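Local coordinates for mandelate racemase/muconate lactonizing enzyme-like protein (Roseovarius sp. TM1035, PDB 3RCY) that probably catalyses a magnesium-dependent reaction on a carboxylate substrate, as its mandelate racemase and muconate lactonizing enzyme relatives do, at residues Phe167-Pro172 / Ser187-Phe192; Leu206-His211 / Leu232-Pro237; Ala217-Leu222 / Ala247-Ala252; Ile255-Gly260 / Gly276-Leu281; Ile280-Leu285 / Gln307-Leu312. One frame throughout, in Å; residues are numbered along the deposited sequence. Where two conformers were deposited one is given.

Interaction 1: Phe167-Pro172 / Ser187-Phe192; sequences FDPAGP and SLSVEF
P169 drives its ring into the side of helix 183-200, where F192 and S189 receive it. Its CB stands above the F192 ring, 3.5 Å from the centroid and 10° off the normal, so the pair meets the definition of a CH-pi contact over the face. The F192 torsion departs from the staggered value (chi1 -95°), and in this pose the flat of the ring is turned to the proline. One turn earlier, S189 borders the other part of the pyrrolidine: P169 CG lies 3.7 Å from S189 CA. The hydroxyl of S189 is spent on the backbone of D185 within its own helix and packs against A170 without a hydrogen bond across the contact, its OG 3.7 Å from A170 CB. F167 slides past F192 in the opposite direction, with F167 CD2 3.8 Å from F192 CD2, while L188 brings CD2 to 3.6 Å from P169 O. The loop is shaped by an Asx turn, in which D168 OD1 accepts from A170 N (2.9 Å). These residues pack the loop after strand 164-167 onto the helix that follows it in the barrel. No hydrogen bond crosses between the two segments, which implies that their fit rests on apolar shape and on the proline-phenylalanine contact.

Interaction 2: Leu206-His211 / Leu232-Pro237; sequences LLFGTH and LWYEEP. With MG (magnesium ion), chain I.
L207 sets its CD2 methyl over the centre of the six-membered ring of the W233 indole: the carbon lies 3.7 Å from that centroid, 8° off the normal. The indole can spread beneath it because CG of W233 sits between the backbone N and the carbonyl carbon (chi1 77°). L232 runs beside the leucine, with L207 CD2 and L232 CD2 3.8 Å apart. With an alanine at W233 the L207 methyl would probably face a gap, and E235 OE1 would lose a weak indole N-H bond. F208 and Y234 project from the other side of the sheet, pointing the same way, with F208 CD2 3.9 Å from Y234 CD1. Between them the backbones pair in parallel, F208 N giving to W233 O (3.0 Å) and E235 N to F208 O (2.9 Å). Past the strand ends T210 turns in, and its OG1 donates to E235 O at 2.6 Å in the carbonyl plane. E235 extends from here to the magnesium ion, bound by its OE2 at 2.2 Å; E261 is the other protein ligand, and K166 pairs with E235 OE1. Two metal waters donate to G209 O and T210 O, which implies that these carbonyls, as second-shell groups, help position first-shell waters of the metal.

Interaction 3: Ala217-Leu222 / Ala247-Ala252; sequences AGAIRL and AQVARA
I220 reaches across to helix 243-252 with its outer branch, laying CD1 3.7 Å from A252 CB. The direction follows from its torsions: CG1 is anti to the carbonyl carbon (chi1 -66°) and CD1 continues the chain almost straight (chi2 161°), so the branch runs out from its helix although CB itself does not face the partner. CG1 also passes the backbone of the other helix, 4.1 Å from V249 CA, and lies 3.9 Å from A252 CB, which places the isoleucine in the hollow between V249 and A252. One residue earlier, A219 points its methyl directly across and meets the forked end of V249. V249 CG2 is the nearer prong, 3.8 Å from A219 CB, and CG1 stands at 4.1 Å, so the valine presents both methyls to the alanine. The small A219 and A252 side chains thus face the larger V249 and I220 in alternation, and the segment axes run side by side, 9.3 Å apart, crossing at -23°. No hydrogen bond joins the segments. The two helices are successive outer helices of the barrel, flanking strand 233-235. Y234 from that strand packs on V249 and L222 and bonds through its hydroxyl to A219 O. L222 continues the layer onto helix 183-200, while A252 O accepts from R254 of a neighbouring subunit.

Interaction 4: Ile255-Gly260 / Gly276-Leu281; sequences IPVATG and GAAAIL
The carbonyl of V257 takes two backbone donors from the facing chain in its own plane: A279 N at 2.9 Å and I280 N at 3.3 Å from V257 O. Over one face of this carbonyl comes the methyl of A278, whose CB is 3.5 Å from the V257 oxygen. The next peptide link is simpler, with T259 N meeting I280 O at 3.0 Å almost in line with the carbonyl bond. The same I280 oxygen also receives a CA-H contact from A258, so the two strands close up in parallel register, A258 beside I280 and T259 beside L281. Strand 257-259, helix 266-274 and strand 280-281 form a beta-alpha-beta crossover, the repeated unit of the enolase-superfamily barrel; E261, a magnesium ligand, follows directly on the first segment. Among the side chains, A258 CB and I280 CB touch at 3.8 Å on the sheet face shared with W233. T259 puts its methyl, CG2, 3.8 Å from A278 CB. V257 sets CG1 anti to the backbone N (chi1 171°) and so packs it 3.3 Å from A277 O, a carbonyl oxygen that this contact buries without a polar partner.

Interaction 5: Ile280-Leu285 / Gln307-Leu312; sequences ILQPAL and QMAPHL
M308 folds over the neighbouring strand and closes the tight end of this contact. Its chain bends at two successive torsions (chi2 -61°, chi3 -66°), which brings SD to 3.8 Å from L281 CB and carries the terminal methyl on to P283. There CE rests 3.6 Å from P283 CD, the two side chains crossing at about a right angle. Replacing M308 with an alanine would probably open a gap over L281 and leave the P283 ring without its methyl neighbour. On the other side of the strands I280 adds a smaller contact, its CG2 3.8 Å from A309 CB. The backbones agree with this close fit: L281 N gives to Q307 O at 2.9 Å and A309 N to L281 O at 2.8 Å, both nearly straight. Further along, the pairing loosens. H311 N still reaches P283 O at 2.9 Å, but from 40° above the carbonyl plane, and two waters bridge the segments. One water donates to A309 O and takes a weak bond from Q282 NE2, whose firmer partner is E235 OE1; another joins L285 N (2.8 Å to the water oxygen) to H311 O. The H311 ring lies oblique to its neighbours, with A284 CB beside ND1. It ends about 4 Å from the magnesium ion, while the L281 and M308 side is covered by helices 266-274 and 290-302. Parallel strands with helices packed against their outer face and a metal centre at their C-terminal ends are characteristic of the enolase-superfamily barrel.

How the interactions relate
Interactions 2, 4 and 5 are parallel strand pairings in the barrel wall, almost wholly buried and built on backbone hydrogen bonds; strand 280-281 serves both 4 and 5, and Y234 N bonds P256 O between 2 and 4. Interactions 2 and 5 also meet through W233, which packs on I280 and A309. Interactions 1 and 3 belong to the outer layer and have no hydrogen bond across: 1 seats a loop on its helix, with mostly buried residues, while 3 joins two helices and is only partly buried. L222 links them by packing on S189 and A170. D168, in turn, bonds H211, tying interaction 1 to the loop of interaction 2.

Interaction 1: Phe167-Pro172 / Ser187-Phe192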
# COMPACT_ATOMS: atom_id res chain seq x y z
N PHE A 167 6.42 2.44 35.80
CA PHE A 167 7.52 3.35 36.13
C PHE A 167 8.03 4.00 34.85
O PHE A 167 7.93 3.41 33.76
CB PHE A 167 8.66 2.57 36.83
CG PHE A 167 9.12 1.35 36.08
CD1 PHE A 167 8.41 0.14 36.19
CD2 PHE A 167 10.23 1.40 35.24
CE1 PHE A 167 8.82 -0.99 35.47
CE2 PHE A 167 10.64 0.29 34.52
CZ PHE A 167 9.94 -0.92 34.63
N ASP A 168 8.56 5.22 34.98
CA ASP A 168 9.18 5.93 33.86
C ASP A 168 10.50 6.54 34.31
O ASP A 168 10.52 7.60 34.94
CB ASP A 168 8.26 7.03 33.31
CG ASP A 168 8.89 7.79 32.12
OD1 ASP A 168 10.01 7.44 31.67
OD2 ASP A 168 8.25 8.73 31.61
N PRO A 169 11.61 5.87 33.99
CA PRO A 169 12.94 6.34 34.34
C PRO A 169 13.63 7.09 33.19
O PRO A 169 14.82 7.43 33.30
CB PRO A 169 13.68 5.04 34.62
CG PRO A 169 13.04 4.05 33.67
CD PRO A 169 11.65 4.54 33.35
N ALA A 170 12.89 7.34 32.11
CA ALA A 170 13.48 7.75 30.83
C ALA A 170 13.70 9.26 30.66
O ALA A 170 14.13 9.70 29.60
CB ALA A 170 12.64 7.20 29.67
N GLY A 171 13.40 10.04 31.69
CA GLY A 171 13.72 11.47 31.67
C GLY A 171 12.53 12.38 31.47
O GLY A 171 11.40 11.92 31.33
N PRO A 172 12.78 13.70 31.42
CA PRO A 172 11.67 14.65 31.45
C PRO A 172 10.99 14.79 30.10
O PRO A 172 11.64 14.66 29.05
CB PRO A 172 12.35 15.96 31.83
CG PRO A 172 13.75 15.85 31.27
CD PRO A 172 14.08 14.36 31.22
N SER A 187 20.57 3.97 29.67
CA SER A 187 21.19 3.08 30.65
C SER A 187 20.37 3.00 31.94
O SER A 187 20.27 1.93 32.55
CB SER A 187 22.62 3.50 30.96
OG SER A 187 23.39 3.51 29.77
N LEU A 188 19.80 4.13 32.36
CA LEU A 188 18.96 4.12 33.56
C LEU A 188 17.70 3.28 33.35
O LEU A 188 17.28 2.54 34.24
CB LEU A 188 18.58 5.53 34.02
CG LEU A 188 17.93 5.61 35.42
CD1 LEU A 188 18.90 5.15 36.52
CD2 LEU A 188 17.41 7.01 35.72
N SER A 189 17.11 3.40 32.16
CA SER A 189 15.92 2.62 31.81
C SER A 189 16.21 1.12 31.84
O SER A 189 15.38 0.35 32.31
CB SER A 189 15.39 3.03 30.43
OG SER A 189 14.91 4.36 30.45
N VAL A 190 17.38 0.73 31.33
CA VAL A 190 17.83 -0.66 31.37
C VAL A 190 18.05 -1.10 32.83
O VAL A 190 17.62 -2.19 33.23
CB VAL A 190 19.12 -0.86 30.51
CG1 VAL A 190 19.76 -2.21 30.77
CG2 VAL A 190 18.80 -0.69 29.01
N GLU A 191 18.72 -0.26 33.62
CA GLU A 191 18.94 -0.56 35.04
C GLU A 191 17.62 -0.77 35.81
O GLU A 191 17.51 -1.71 36.60
CB GLU A 191 19.78 0.53 35.71
CG GLU A 191 20.26 0.14 37.11
CD GLU A 191 20.83 1.30 37.91
OE1 GLU A 191 20.91 2.43 37.39
OE2 GLU A 191 21.21 1.06 39.09
N PHE A 192 16.65 0.11 35.59
CA PHE A 192 15.31 -0.03 36.18
C PHE A 192 14.66 -1.37 35.80
O PHE A 192 14.22 -2.11 36.68
CB PHE A 192 14.38 1.11 35.74
CG PHE A 192 14.31 2.27 36.71
CD1 PHE A 192 15.43 3.08 36.96
CD2 PHE A 192 13.11 2.59 37.34
CE1 PHE A 192 15.35 4.17 37.84
CE2 PHE A 192 13.02 3.68 38.23
CZ PHE A 192 14.14 4.47 38.48

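Interaction 2: Leu206-His211 / Leu232-Pro237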
# COMPACT_ATOMS: atom_id res chain seq x y z
N LEU A 206 6.12 -5.81 33.90
CA LEU A 206 6.71 -4.48 33.89
C LEU A 206 5.98 -3.63 32.87
O LEU A 206 5.86 -4.01 31.70
CB LEU A 206 8.20 -4.58 33.52
CG LEU A 206 9.27 -4.82 34.59
CD1 LEU A 206 8.93 -5.96 35.53
CD2 LEU A 206 10.63 -5.06 33.90
N LEU A 207 5.49 -2.48 33.31
CA LEU A 207 4.83 -1.53 32.42
C LEU A 207 5.74 -0.33 32.28
O LEU A 207 6.00 0.37 33.26
CB LEU A 207 3.46 -1.12 32.97
CG LEU A 207 2.55 -2.27 33.45
CD1 LEU A 207 1.37 -1.73 34.21
CD2 LEU A 207 2.07 -3.14 32.28
N PHE A 208 6.26 -0.11 31.07
CA PHE A 208 7.20 0.97 30.84
C PHE A 208 6.42 2.24 30.51
O PHE A 208 5.96 2.43 29.37
CB PHE A 208 8.21 0.61 29.75
CG PHE A 208 9.46 1.42 29.83
CD1 PHE A 208 10.48 1.06 30.70
CD2 PHE A 208 9.61 2.57 29.06
CE1 PHE A 208 11.65 1.82 30.80
CE2 PHE A 208 10.77 3.34 29.15
CZ PHE A 208 11.79 2.96 30.02
N GLY A 209 6.26 3.08 31.52
CA GLY A 209 5.27 4.15 31.50
C GLY A 209 5.76 5.48 30.99
O GLY A 209 5.58 6.50 31.66
N THR A 210 6.37 5.48 29.81
CA THR A 210 6.89 6.71 29.18
C THR A 210 5.79 7.78 28.97
O THR A 210 4.60 7.46 28.97
CB THR A 210 7.65 6.40 27.86
OG1 THR A 210 7.34 5.07 27.43
CG2 THR A 210 9.14 6.47 28.09
N HIS A 211 6.22 9.03 28.82
CA HIS A 211 5.32 10.18 28.78
C HIS A 211 5.41 10.98 27.47
O HIS A 211 5.31 12.20 27.47
CB HIS A 211 5.63 11.10 29.97
CG HIS A 211 5.16 10.55 31.29
ND1 HIS A 211 5.88 9.62 32.00
CD2 HIS A 211 4.06 10.82 32.02
CE1 HIS A 211 5.23 9.32 33.12
NE2 HIS A 211 4.13 10.04 33.16
N LEU A 232 5.59 -5.54 29.45
CA LEU A 232 4.26 -5.83 28.90
C LEU A 232 3.81 -4.75 27.91
O LEU A 232 3.16 -5.06 26.91
CB LEU A 232 3.23 -6.03 30.02
CG LEU A 232 1.80 -6.45 29.63
CD1 LEU A 232 1.15 -7.22 30.74
CD2 LEU A 232 0.93 -5.23 29.27
N TRP A 233 4.12 -3.49 28.20
CA TRP A 233 3.86 -2.41 27.25
C TRP A 233 4.88 -1.28 27.33
O TRP A 233 5.61 -1.16 28.30
CB TRP A 233 2.41 -1.87 27.33
CG TRP A 233 2.05 -0.94 28.49
CD1 TRP A 233 2.73 0.19 28.89
CD2 TRP A 233 0.89 -1.03 29.33
NE1 TRP A 233 2.07 0.78 29.96
CE2 TRP A 233 0.94 0.06 30.24
CE3 TRP A 233 -0.18 -1.92 29.41
CZ2 TRP A 233 -0.04 0.26 31.22
CZ3 TRP A 233 -1.16 -1.72 30.39
CH2 TRP A 233 -1.08 -0.63 31.27
N TYR A 234 4.88 -0.48 26.26
CA TYR A 234 5.70 0.69 26.09
C TYR A 234 4.69 1.80 25.87
O TYR A 234 4.03 1.86 24.82
CB TYR A 234 6.58 0.48 24.84
CG TYR A 234 7.66 1.50 24.55
CD1 TYR A 234 8.07 2.46 25.49
CD2 TYR A 234 8.32 1.48 23.31
CE1 TYR A 234 9.07 3.37 25.20
CE2 TYR A 234 9.32 2.39 23.01
CZ TYR A 234 9.70 3.32 23.96
OH TYR A 234 10.71 4.21 23.65
N GLU A 235 4.53 2.65 26.88
CA GLU A 235 3.46 3.65 26.90
C GLU A 235 3.88 4.96 26.24
O GLU A 235 5.00 5.41 26.41
CB GLU A 235 3.03 3.91 28.34
CG GLU A 235 1.82 4.81 28.50
CD GLU A 235 1.16 4.66 29.87
OE1 GLU A 235 1.35 3.60 30.51
OE2 GLU A 235 0.45 5.59 30.29
N GLU A 236 2.97 5.57 25.47
CA GLU A 236 3.23 6.89 24.87
C GLU A 236 4.71 7.09 24.48
O GLU A 236 5.39 7.96 25.02
CB GLU A 236 2.81 8.00 25.84
CG GLU A 236 1.30 8.11 26.07
CD GLU A 236 0.90 9.52 26.45
OE1 GLU A 236 1.38 10.01 27.50
OE2 GLU A 236 0.11 10.15 25.70
N PRO A 237 5.23 6.28 23.55
CA PRO A 237 6.66 6.43 23.24
C PRO A 237 7.01 7.77 22.57
O PRO A 237 8.17 8.22 22.63
CB PRO A 237 6.94 5.26 22.28
CG PRO A 237 5.59 4.89 21.72
CD PRO A 237 4.62 5.15 22.83
MG MG I . 0.83 7.56 31.23
O HOH W 1 2.76 6.79 32.04
O HOH W 2 2.21 8.54 29.64
O HOH W 3 -0.20 7.09 33.28
O HOH W 4 1.16 9.71 31.96

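Interaction 3: Ala217-Leu222 / Ala247-Ala252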
# COMPACT_ATOMS: atom_id res chain seq x y z
N ALA A 217 12.78 8.21 16.27
CA ALA A 217 14.14 7.67 16.34
C ALA A 217 14.56 7.35 17.77
O ALA A 217 15.08 6.27 18.06
CB ALA A 217 15.11 8.67 15.72
N GLY A 218 14.32 8.31 18.67
CA GLY A 218 14.65 8.17 20.09
C GLY A 218 13.87 7.06 20.77
O GLY A 218 14.45 6.29 21.55
N ALA A 219 12.58 6.98 20.47
CA ALA A 219 11.70 5.96 21.05
C ALA A 219 12.11 4.55 20.63
O ALA A 219 12.00 3.61 21.42
CB ALA A 219 10.25 6.21 20.65
N ILE A 220 12.58 4.42 19.40
CA ILE A 220 13.08 3.14 18.88
C ILE A 220 14.40 2.74 19.55
O ILE A 220 14.56 1.59 19.95
CB ILE A 220 13.17 3.14 17.34
CG1 ILE A 220 11.75 3.24 16.73
CG2 ILE A 220 13.90 1.88 16.81
CD1 ILE A 220 11.71 3.69 15.27
N ARG A 221 15.34 3.68 19.69
CA ARG A 221 16.60 3.39 20.39
C ARG A 221 16.38 2.98 21.85
O ARG A 221 17.02 2.04 22.33
CB ARG A 221 17.56 4.56 20.30
CG ARG A 221 18.07 4.84 18.88
CD ARG A 221 19.23 5.84 18.90
NE ARG A 221 20.27 5.44 19.84
CZ ARG A 221 20.73 6.19 20.84
NH1 ARG A 221 20.26 7.43 21.04
NH2 ARG A 221 21.68 5.71 21.62
N LEU A 222 15.47 3.66 22.54
CA LEU A 222 15.18 3.32 23.94
C LEU A 222 14.42 1.99 24.02
O LEU A 222 14.75 1.13 24.85
CB LEU A 222 14.40 4.43 24.65
CG LEU A 222 13.90 4.11 26.06
CD1 LEU A 222 15.06 4.02 27.04
CD2 LEU A 222 12.91 5.15 26.53
N ALA A 247 3.01 4.52 14.99
CA ALA A 247 2.96 3.24 14.28
C ALA A 247 4.35 2.82 13.83
O ALA A 247 4.66 1.63 13.80
CB ALA A 247 2.00 3.32 13.10
N GLN A 248 5.20 3.80 13.48
CA GLN A 248 6.59 3.52 13.15
C GLN A 248 7.33 2.90 14.34
O GLN A 248 8.06 1.92 14.16
CB GLN A 248 7.32 4.77 12.69
CG GLN A 248 7.02 5.19 11.26
CD GLN A 248 7.74 6.47 10.90
OE1 GLN A 248 7.33 7.57 11.30
NE2 GLN A 248 8.82 6.35 10.14
N VAL A 249 7.14 3.47 15.53
CA VAL A 249 7.71 2.89 16.75
C VAL A 249 7.16 1.47 16.96
O VAL A 249 7.93 0.52 17.19
CB VAL A 249 7.45 3.77 18.00
CG1 VAL A 249 8.04 3.12 19.24
CG2 VAL A 249 8.02 5.16 17.80
N ALA A 250 5.84 1.32 16.85
CA ALA A 250 5.19 0.03 17.06
C ALA A 250 5.76 -1.08 16.16
O ALA A 250 5.96 -2.20 16.62
CB ALA A 250 3.68 0.15 16.89
N ARG A 251 6.02 -0.75 14.90
CA ARG A 251 6.58 -1.73 13.95
C ARG A 251 8.05 -2.06 14.20
O ARG A 251 8.52 -3.14 13.85
CB ARG A 251 6.42 -1.23 12.50
CG ARG A 251 4.98 -1.20 11.98
CD ARG A 251 4.94 -0.94 10.48
NE ARG A 251 5.42 0.40 10.12
CZ ARG A 251 4.65 1.49 10.05
NH1 ARG A 251 3.35 1.41 10.34
NH2 ARG A 251 5.18 2.65 9.71
N ALA A 252 8.77 -1.12 14.81
CA ALA A 252 10.22 -1.23 14.99
C ALA A 252 10.69 -1.70 16.37
O ALA A 252 11.87 -1.97 16.56
CB ALA A 252 10.90 0.10 14.63

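Interaction 4: Ile255-Gly260 / Gly276-Leu281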
# COMPACT_ATOMS: atom_id res chain seq x y z
N ILE A 255 8.01 -4.64 21.69
CA ILE A 255 7.15 -4.42 22.84
C ILE A 255 5.82 -3.81 22.38
O ILE A 255 5.81 -2.93 21.53
CB ILE A 255 7.80 -3.39 23.82
CG1 ILE A 255 9.28 -3.72 24.05
CG2 ILE A 255 7.04 -3.30 25.15
CD1 ILE A 255 10.10 -2.52 24.59
N PRO A 256 4.68 -4.30 22.92
CA PRO A 256 3.38 -3.69 22.60
C PRO A 256 3.33 -2.23 23.01
O PRO A 256 3.79 -1.85 24.10
CB PRO A 256 2.39 -4.51 23.44
CG PRO A 256 3.06 -5.84 23.59
CD PRO A 256 4.52 -5.50 23.76
N VAL A 257 2.79 -1.40 22.13
CA VAL A 257 2.68 0.03 22.40
C VAL A 257 1.31 0.32 23.00
O VAL A 257 0.29 -0.21 22.53
CB VAL A 257 2.95 0.88 21.13
CG1 VAL A 257 2.61 2.37 21.36
CG2 VAL A 257 4.42 0.71 20.69
N ALA A 258 1.30 1.12 24.06
CA ALA A 258 0.08 1.53 24.74
C ALA A 258 -0.02 3.04 24.65
O ALA A 258 0.98 3.74 24.79
CB ALA A 258 0.09 1.08 26.20
N THR A 259 -1.22 3.54 24.42
CA THR A 259 -1.42 4.98 24.40
C THR A 259 -2.89 5.33 24.61
O THR A 259 -3.76 4.46 24.52
CB THR A 259 -0.90 5.61 23.08
OG1 THR A 259 -0.58 6.99 23.30
CG2 THR A 259 -1.94 5.49 21.94
N GLY A 260 -3.16 6.60 24.90
CA GLY A 260 -4.52 7.11 24.83
C GLY A 260 -4.89 8.20 25.81
O GLY A 260 -5.92 8.87 25.64
N GLY A 276 -2.29 0.81 13.30
CA GLY A 276 -1.45 -0.07 14.10
C GLY A 276 -0.49 0.67 15.02
O GLY A 276 0.59 0.16 15.33
N ALA A 277 -0.89 1.86 15.46
CA ALA A 277 -0.04 2.69 16.31
C ALA A 277 0.03 2.19 17.75
O ALA A 277 1.04 2.39 18.43
CB ALA A 277 -0.51 4.13 16.28
N ALA A 278 -1.04 1.54 18.21
CA ALA A 278 -1.08 0.98 19.55
C ALA A 278 -1.93 -0.28 19.63
O ALA A 278 -2.95 -0.40 18.93
CB ALA A 278 -1.57 2.01 20.57
N ALA A 279 -1.51 -1.19 20.50
CA ALA A 279 -2.22 -2.44 20.76
C ALA A 279 -3.09 -2.32 22.01
O ALA A 279 -4.00 -3.12 22.22
CB ALA A 279 -1.22 -3.57 20.93
N ILE A 280 -2.78 -1.33 22.84
CA ILE A 280 -3.46 -1.13 24.13
C ILE A 280 -3.91 0.32 24.25
O ILE A 280 -3.10 1.24 24.13
CB ILE A 280 -2.53 -1.54 25.30
CG1 ILE A 280 -2.23 -3.06 25.24
CG2 ILE A 280 -3.14 -1.15 26.67
CD1 ILE A 280 -0.91 -3.49 25.90
N LEU A 281 -5.21 0.52 24.48
CA LEU A 281 -5.77 1.87 24.52
C LEU A 281 -6.03 2.32 25.95
O LEU A 281 -6.65 1.59 26.72
CB LEU A 281 -7.07 1.96 23.69
CG LEU A 281 -6.98 1.53 22.21
CD1 LEU A 281 -8.33 1.70 21.50
CD2 LEU A 281 -5.85 2.24 21.44

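Interaction 5: Ile280-Leu285 / Gln307-Leu312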
# COMPACT_ATOMS: atom_id res chain seq x y z
N ILE A 280 -2.78 -1.33 22.84
CA ILE A 280 -3.46 -1.13 24.13
C ILE A 280 -3.91 0.32 24.25
O ILE A 280 -3.10 1.24 24.13
CB ILE A 280 -2.53 -1.54 25.30
CG1 ILE A 280 -2.23 -3.06 25.24
CG2 ILE A 280 -3.14 -1.15 26.67
CD1 ILE A 280 -0.91 -3.49 25.90
N LEU A 281 -5.21 0.52 24.48
CA LEU A 281 -5.77 1.87 24.52
C LEU A 281 -6.03 2.32 25.95
O LEU A 281 -6.65 1.59 26.72
CB LEU A 281 -7.07 1.96 23.69
CG LEU A 281 -6.98 1.53 22.21
CD1 LEU A 281 -8.33 1.70 21.50
CD2 LEU A 281 -5.85 2.24 21.44
N GLN A 282 -5.56 3.52 26.28
CA GLN A 282 -5.60 4.02 27.65
C GLN A 282 -6.34 5.35 27.77
O GLN A 282 -5.76 6.36 28.19
CB GLN A 282 -4.17 4.17 28.18
CG GLN A 282 -3.31 2.91 28.05
CD GLN A 282 -1.85 3.19 28.31
OE1 GLN A 282 -1.23 4.04 27.66
NE2 GLN A 282 -1.28 2.47 29.27
N PRO A 283 -7.64 5.37 27.39
CA PRO A 283 -8.32 6.65 27.48
C PRO A 283 -8.50 7.06 28.93
O PRO A 283 -8.62 6.20 29.82
CB PRO A 283 -9.68 6.37 26.87
CG PRO A 283 -9.95 4.91 27.22
CD PRO A 283 -8.57 4.26 27.10
N ALA A 284 -8.45 8.36 29.17
CA ALA A 284 -8.94 8.90 30.43
C ALA A 284 -10.42 9.23 30.19
O ALA A 284 -10.74 10.14 29.42
CB ALA A 284 -8.16 10.17 30.81
N LEU A 285 -11.31 8.48 30.84
CA LEU A 285 -12.76 8.64 30.62
C LEU A 285 -13.26 10.06 30.89
O LEU A 285 -14.21 10.52 30.24
CB LEU A 285 -13.56 7.63 31.45
CG LEU A 285 -13.82 6.27 30.76
CD1 LEU A 285 -12.52 5.52 30.47
CD2 LEU A 285 -14.74 5.40 31.60
N GLN A 307 -6.85 -4.33 23.34
CA GLN A 307 -7.43 -4.24 24.68
C GLN A 307 -7.44 -2.83 25.27
O GLN A 307 -6.70 -1.95 24.83
CB GLN A 307 -6.71 -5.19 25.63
CG GLN A 307 -6.91 -6.66 25.27
CD GLN A 307 -6.59 -7.59 26.40
OE1 GLN A 307 -5.49 -7.56 26.97
NE2 GLN A 307 -7.54 -8.44 26.74
N MET A 308 -8.30 -2.65 26.27
CA MET A 308 -8.41 -1.39 26.99
C MET A 308 -7.66 -1.45 28.33
O MET A 308 -7.66 -2.49 29.02
CB MET A 308 -9.88 -1.03 27.23
CG MET A 308 -10.76 -1.05 25.98
SD MET A 308 -10.27 0.10 24.68
CE MET A 308 -10.56 1.69 25.46
N ALA A 309 -7.01 -0.35 28.68
CA ALA A 309 -6.43 -0.19 30.01
C ALA A 309 -6.70 1.24 30.47
O ALA A 309 -5.86 2.11 30.27
CB ALA A 309 -4.93 -0.52 29.99
N PRO A 310 -7.89 1.49 31.06
CA PRO A 310 -8.33 2.84 31.43
C PRO A 310 -7.30 3.61 32.26
O PRO A 310 -6.78 3.09 33.25
CB PRO A 310 -9.60 2.58 32.25
CG PRO A 310 -10.11 1.27 31.74
CD PRO A 310 -8.88 0.47 31.45
N HIS A 311 -6.99 4.82 31.82
CA HIS A 311 -6.02 5.69 32.47
C HIS A 311 -6.54 6.22 33.80
O HIS A 311 -7.72 6.54 33.92
CB HIS A 311 -5.71 6.89 31.56
CG HIS A 311 -4.72 7.86 32.14
ND1 HIS A 311 -5.10 9.02 32.78
CD2 HIS A 311 -3.37 7.83 32.19
CE1 HIS A 311 -4.02 9.68 33.18
NE2 HIS A 311 -2.96 8.97 32.83
N LEU A 312 -5.65 6.32 34.78
CA LEU A 312 -5.95 7.07 36.00
C LEU A 312 -4.74 7.85 36.50
O LEU A 312 -3.79 7.27 37.03
CB LEU A 312 -6.51 6.18 37.12
CG LEU A 312 -6.95 7.01 38.35
CD1 LEU A 312 -8.31 7.69 38.12
CD2 LEU A 312 -6.98 6.19 39.63
O HOH W 5 -3.38 2.39 31.56
O HOH W 6 -10.16 7.24 33.03